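Local coordinates for protein nucleoside diphosphate kinase (Aquifex aeolicus, PDB 3ZTO) that probably transfers the gamma phosphate of ATP to nucleoside diphosphates through a phosphohistidine intermediate, making nucleoside triphosphates other than ATP, at residues E30-K35 and K84-I89; P92-E97 and T112-N117. One frame throughout, in Å; residues are numbered along the deposited sequence.

Overall arrangement
The two contacts follow each other along the chain, their centres about 19 Å apart, with helix 82-90 and the next helix, 95-101, each supplying one side. Contact 1 (30-35 with 84-89) is mostly buried: an aromatic ring packs against helix 82-90 beside the antiparallel sheet, and a salt bridge closes its outer rim. Contact 2 (92-97 with 112-117) is more exposed and almost wholly polar: hydrogen bonds to backbone oxygens join the loop and first turn of helix 95-101 to the loop 112-117, with a helix cap inside the first segment. A sulfate ion touches both, through R87 and T93, two residues predicted to bind ATP, consistent with a nucleotide site beside both.

Contact 1 (E30-K35 and K84-I89); sequences EGFQIK and KRVREI. With SO4 (sulfate ion), chain C.
F32 pushes its ring tip against helix 82-90, and three side chains of that helix receive it differently. V86 CG2 sits over one ring face, 4.2 Å from the centroid of the F32 ring and 17° off its normal, a CH-pi contact. R85 comes in at the edge instead, its CG 3.5 Å from F32 CZ, while I89 runs antiparallel alongside the ring and brings CD1 to 3.7 Å from F32 CE2. The same I89 methyl lies against E30 CG. R85 leaves the helix with its CG turned away from the backbone N (chi1 180°), then bends at chi2 (59°) and passes the ring edge to E30. There R85 NH2 makes a nearly straight salt bridge of 2.9 Å to E30 OE1; the oxygen lies in the guanidinium plane but is approached from above its own carboxylate plane. E88 OE1 forms a salt bridge with R85 NH1, weak as a hydrogen bond, and a water links R85 NE to E30 OE1 and E30 O, so the arginine is gripped along its edge. R26 is the second partner of the E30 carboxylate. This packs helix 82-90 on the turn between helix 20-29 and edge strand 33-40 in the ferredoxin-like alpha/beta sandwich of nucleoside diphosphate kinases.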
loop_
_atom_site.group_PDB
_atom_site.type_symbol
_atom_site.label_atom_id
_atom_site.label_comp_id
_atom_site.label_asym_id
_atom_site.label_seq_id
_atom_site.Cartn_x
_atom_site.Cartn_y
_atom_site.Cartn_z
ATOM N N GLU A 30 16.034 11.753 19.678
ATOM C CA GLU A 30 16.020 13.194 19.507
ATOM C C GLU A 30 14.617 13.781 19.650
ATOM O O GLU A 30 14.465 15.005 19.632
ATOM C CB GLU A 30 16.592 13.557 18.128
ATOM C CG GLU A 30 18.092 13.239 17.948
ATOM C CD GLU A 30 19.010 14.262 18.586
ATOM O OE1 GLU A 30 18.511 15.238 19.167
ATOM O OE2 GLU A 30 20.247 14.064 18.531
ATOM N N GLY A 31 13.615 12.914 19.803
ATOM C CA GLY A 31 12.281 13.356 20.175
ATOM C C GLY A 31 11.292 13.469 19.019
ATOM O O GLY A 31 10.219 14.018 19.200
ATOM N N PHE A 32 11.651 12.958 17.845
ATOM C CA PHE A 32 10.725 12.960 16.715
ATOM C C PHE A 32 9.754 11.809 16.777
ATOM O O PHE A 32 10.096 10.704 17.197
ATOM C CB PHE A 32 11.496 12.943 15.414
ATOM C CG PHE A 32 12.308 14.185 15.239
ATOM C CD1 PHE A 32 11.684 15.378 14.899
ATOM C CD2 PHE A 32 13.664 14.200 15.539
ATOM C CE1 PHE A 32 12.409 16.546 14.808
ATOM C CE2 PHE A 32 14.392 15.367 15.440
ATOM C CZ PHE A 32 13.767 16.540 15.077
ATOM N N GLN A 33 8.531 12.103 16.360
ATOM C CA GLN A 33 7.522 11.092 16.197
ATOM C C GLN A 33 7.617 10.529 14.794
ATOM O O GLN A 33 7.585 11.259 13.822
ATOM C CB GLN A 33 6.124 11.670 16.412
ATOM C CG GLN A 33 5.017 10.627 16.346
ATOM C CD GLN A 33 3.692 11.092 16.942
ATOM O OE1 GLN A 33 2.668 10.422 16.790
ATOM N NE2 GLN A 33 3.704 12.236 17.623
ATOM N N ILE A 34 7.726 9.209 14.675
ATOM C CA ILE A 34 7.642 8.586 13.361
ATOM C C ILE A 34 6.158 8.437 13.008
ATOM O O ILE A 34 5.414 7.730 13.694
ATOM C CB ILE A 34 8.353 7.225 13.340
ATOM C CG1 ILE A 34 9.834 7.432 13.672
ATOM C CG2 ILE A 34 8.181 6.528 11.980
ATOM C CD1 ILE A 34 10.591 6.117 13.845
ATOM N N LYS A 35 5.720 9.135 11.966
ATOM C CA LYS A 35 4.312 9.123 11.559
ATOM C C LYS A 35 4.027 8.169 10.404
ATOM O O LYS A 35 2.870 7.892 10.095
ATOM C CB LYS A 35 3.899 10.537 11.162
ATOM C CG LYS A 35 4.017 11.586 12.278
ATOM C CD LYS A 35 3.076 11.288 13.421
ATOM C CE LYS A 35 1.641 11.319 12.940
ATOM N NZ LYS A 35 0.671 11.086 14.039
ATOM N N LYS A 84 14.668 21.606 9.764
ATOM C CA LYS A 84 16.024 22.066 10.018
ATOM C C LYS A 84 16.754 21.182 11.022
ATOM O O LYS A 84 17.968 20.939 10.880
ATOM C CB LYS A 84 16.008 23.511 10.504
ATOM C CG LYS A 84 15.663 24.497 9.381
ATOM C CD LYS A 84 15.650 25.944 9.881
ATOM C CE LYS A 84 15.118 26.913 8.821
ATOM N NZ LYS A 84 15.935 26.915 7.571
ATOM N N ARG A 85 16.046 20.723 12.056
ATOM C CA ARG A 85 16.688 19.918 13.086
ATOM C C ARG A 85 17.159 18.583 12.536
ATOM O O ARG A 85 18.231 18.094 12.893
ATOM C CB ARG A 85 15.770 19.720 14.296
ATOM C CG ARG A 85 16.379 18.874 15.427
ATOM C CD ARG A 85 17.683 19.434 16.018
ATOM N NE ARG A 85 18.285 18.483 16.955
ATOM C CZ ARG A 85 19.557 18.495 17.345
ATOM N NH1 ARG A 85 20.385 19.425 16.899
ATOM N NH2 ARG A 85 20.004 17.572 18.192
ATOM N N VAL A 86 16.357 17.983 11.666
ATOM C CA VAL A 86 16.757 16.735 11.060
ATOM C C VAL A 86 17.989 16.943 10.175
ATOM O O VAL A 86 18.900 16.101 10.185
ATOM C CB VAL A 86 15.566 16.077 10.287
ATOM C CG1 VAL A 86 16.045 14.985 9.333
ATOM C CG2 VAL A 86 14.561 15.539 11.291
ATOM N N ARG A 87 18.035 18.053 9.441
ATOM C CA ARG A 87 19.213 18.369 8.618
ATOM C C ARG A 87 20.471 18.523 9.486
ATOM O O ARG A 87 21.555 18.083 9.109
ATOM C CB ARG A 87 18.964 19.619 7.767
ATOM C CG ARG A 87 18.050 19.309 6.591
ATOM C CD ARG A 87 17.508 20.541 5.871
ATOM N NE ARG A 87 18.502 21.568 5.596
ATOM C CZ ARG A 87 19.293 21.585 4.531
ATOM N NH1 ARG A 87 19.237 20.605 3.647
ATOM N NH2 ARG A 87 20.161 22.578 4.366
ATOM N N GLU A 88 20.318 19.115 10.664
ATOM C CA GLU A 88 21.436 19.234 11.594
ATOM C C GLU A 88 21.937 17.869 12.068
ATOM O O GLU A 88 23.149 17.626 12.125
ATOM C CB GLU A 88 21.022 20.065 12.803
ATOM C CG GLU A 88 22.183 20.425 13.721
ATOM C CD GLU A 88 21.746 21.295 14.891
ATOM O OE1 GLU A 88 20.517 21.523 15.056
ATOM O OE2 GLU A 88 22.635 21.744 15.645
ATOM N N ILE A 89 20.998 16.985 12.401
ATOM C CA ILE A 89 21.325 15.651 12.893
ATOM C C ILE A 89 22.034 14.831 11.812
ATOM O O ILE A 89 22.920 14.035 12.121
ATOM C CB ILE A 89 20.056 14.921 13.395
ATOM C CG1 ILE A 89 19.541 15.589 14.674
ATOM C CG2 ILE A 89 20.301 13.439 13.615
ATOM C CD1 ILE A 89 18.110 15.287 14.976
HETATM S S SO4 C . 21.859 17.695 1.762
HETATM O O1 SO4 C . 21.135 18.923 1.444
HETATM O O2 SO4 C . 20.928 16.763 2.352
HETATM O O3 SO4 C . 22.446 17.146 0.534
HETATM O O4 SO4 C . 22.882 17.999 2.761
HETATM O O HOH W 1 16.565 17.246 18.911
#

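Contact 2 (P92-E97 and T112-N117); sequences PTDSEE and TDKGKN. With SO4 (sulfate ion), chain C.
Part of the predicted ATP site is built here, where the loop entering helix 95-101 docks on the loop 112-117, and an N-cap and an Asx motif shape the two sides. T93 and N117, both predicted to bind ATP, are tied directly: N117 ND2 gives T93 O a 3.0 Å hydrogen bond, in the carbonyl plane and on a lone pair. N117 OD1 takes a hydrogen bond from K11, which fixes the amide at both ends. T93 OG1 turns to the sulfate, 2.7 Å from its O4, and R107 holds the same ion. Deeper in, D113 O accepts twice from S95: the hydroxyl OG, at 2.9 Å from D113 O, lies close to the carbonyl plane, whereas the amide N arrives from well above it. D94 is the N-cap, its OD1 accepting from E96 N. Its chi1 of -179° swings the carboxylate away from the backbone N and against the aliphatic chain of K114, whose CE is 3.3 Å from D94 OD2. An alanine here, without the carboxylate, is likely to leave E96 N without its cap and the K114 chain with less to lie against. D113 shapes the facing loop, its OD1 accepting from K116 N at 2.8 Å, nearly along the C-O axis.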
loop_
_atom_site.group_PDB
_atom_site.type_symbol
_atom_site.label_atom_id
_atom_site.label_comp_id
_atom_site.label_asym_id
_atom_site.label_seq_id
_atom_site.Cartn_x
_atom_site.Cartn_y
_atom_site.Cartn_z
ATOM N N PRO A 92 26.586 17.502 7.221
ATOM C CA PRO A 92 26.974 17.933 5.880
ATOM C C PRO A 92 26.824 16.854 4.818
ATOM O O PRO A 92 27.051 15.672 5.082
ATOM C CB PRO A 92 28.463 18.249 6.038
ATOM C CG PRO A 92 28.657 18.554 7.444
ATOM C CD PRO A 92 27.638 17.778 8.216
ATOM N N THR A 93 26.502 17.295 3.607
ATOM C CA THR A 93 26.325 16.427 2.455
ATOM C C THR A 93 27.490 15.471 2.269
ATOM O O THR A 93 27.304 14.279 2.019
ATOM C CB THR A 93 26.213 17.282 1.167
ATOM O OG1 THR A 93 25.173 18.250 1.327
ATOM C CG2 THR A 93 25.928 16.409 -0.044
ATOM N N ASP A 94 28.698 15.997 2.376
ATOM C CA ASP A 94 29.893 15.189 2.213
ATOM C C ASP A 94 30.204 14.498 3.538
ATOM O O ASP A 94 30.573 15.157 4.512
ATOM C CB ASP A 94 31.061 16.091 1.799
ATOM C CG ASP A 94 32.351 15.327 1.582
ATOM O OD1 ASP A 94 32.408 14.131 1.922
ATOM O OD2 ASP A 94 33.319 15.939 1.071
ATOM N N SER A 95 30.068 13.174 3.561
ATOM C CA SER A 95 30.264 12.390 4.782
ATOM C C SER A 95 31.642 12.605 5.403
ATOM O O SER A 95 31.805 12.479 6.612
ATOM C CB SER A 95 30.081 10.893 4.512
ATOM O OG SER A 95 28.807 10.635 3.929
ATOM N N GLU A 96 32.640 12.898 4.571
ATOM C CA GLU A 96 33.989 13.117 5.097
ATOM C C GLU A 96 34.067 14.453 5.836
ATOM O O GLU A 96 34.689 14.541 6.891
ATOM C CB GLU A 96 35.023 13.088 3.967
ATOM C CG GLU A 96 35.177 11.730 3.304
ATOM C CD GLU A 96 36.373 11.657 2.365
ATOM O OE1 GLU A 96 36.742 12.691 1.763
ATOM O OE2 GLU A 96 36.946 10.556 2.237
ATOM N N GLU A 97 33.414 15.476 5.299
ATOM C CA GLU A 97 33.296 16.745 6.009
ATOM C C GLU A 97 32.500 16.556 7.305
ATOM O O GLU A 97 32.860 17.099 8.347
ATOM C CB GLU A 97 32.650 17.794 5.114
ATOM C CG GLU A 97 32.364 19.128 5.801
ATOM C CD GLU A 97 31.596 20.101 4.905
ATOM O OE1 GLU A 97 31.417 19.805 3.700
ATOM O OE2 GLU A 97 31.168 21.164 5.407
ATOM N N THR A 112 29.713 7.400 3.602
ATOM C CA THR A 112 31.009 7.093 3.022
ATOM C C THR A 112 31.634 8.337 2.388
ATOM O O THR A 112 32.721 8.743 2.774
ATOM C CB THR A 112 30.884 5.962 1.993
ATOM O OG1 THR A 112 30.337 4.800 2.635
ATOM C CG2 THR A 112 32.251 5.626 1.382
ATOM N N ASP A 113 30.926 8.968 1.460
ATOM C CA ASP A 113 31.465 10.113 0.742
ATOM C C ASP A 113 30.314 11.060 0.406
ATOM O O ASP A 113 29.349 11.132 1.168
ATOM C CB ASP A 113 32.265 9.661 -0.500
ATOM C CG ASP A 113 31.458 8.767 -1.446
ATOM O OD1 ASP A 113 30.211 8.819 -1.439
ATOM O OD2 ASP A 113 32.084 8.005 -2.217
ATOM N N LYS A 114 30.383 11.793 -0.702
ATOM C CA LYS A 114 29.302 12.720 -1.046
ATOM C C LYS A 114 28.090 12.021 -1.661
ATOM O O LYS A 114 26.959 12.452 -1.456
ATOM C CB LYS A 114 29.798 13.808 -2.008
ATOM C CG LYS A 114 30.955 14.636 -1.488
ATOM C CD LYS A 114 31.368 15.689 -2.507
ATOM C CE LYS A 114 32.650 16.395 -2.101
ATOM N NZ LYS A 114 33.087 17.382 -3.127
ATOM N N GLY A 115 28.319 10.947 -2.408
ATOM C CA GLY A 115 27.225 10.262 -3.088
ATOM C C GLY A 115 26.594 9.201 -2.210
ATOM O O GLY A 115 25.368 9.138 -2.042
ATOM N N LYS A 116 27.451 8.369 -1.624
ATOM C CA LYS A 116 27.008 7.374 -0.661
ATOM C C LYS A 116 27.085 8.054 0.692
ATOM O O LYS A 116 28.075 7.920 1.410
ATOM C CB LYS A 116 27.898 6.138 -0.695
ATOM C CG LYS A 116 27.809 5.309 -1.979
ATOM C CD LYS A 116 28.653 4.055 -1.821
ATOM C CE LYS A 116 28.591 3.157 -3.043
ATOM N NZ LYS A 116 29.538 2.013 -2.898
ATOM N N ASN A 117 26.040 8.802 1.017
ATOM C CA ASN A 117 26.009 9.596 2.234
ATOM C C ASN A 117 24.828 9.235 3.130
ATOM O O ASN A 117 24.273 10.089 3.817
ATOM C CB ASN A 117 26.069 11.098 1.923
ATOM C CG ASN A 117 24.852 11.612 1.214
ATOM O OD1 ASN A 117 24.001 10.846 0.756
ATOM N ND2 ASN A 117 24.761 12.929 1.115
HETATM S S SO4 C . 21.859 17.695 1.762
HETATM O O1 SO4 C . 21.135 18.923 1.444
HETATM O O2 SO4 C . 20.928 16.763 2.352
HETATM O O3 SO4 C . 22.446 17.146 0.534
HETATM O O4 SO4 C . 22.882 17.999 2.761
#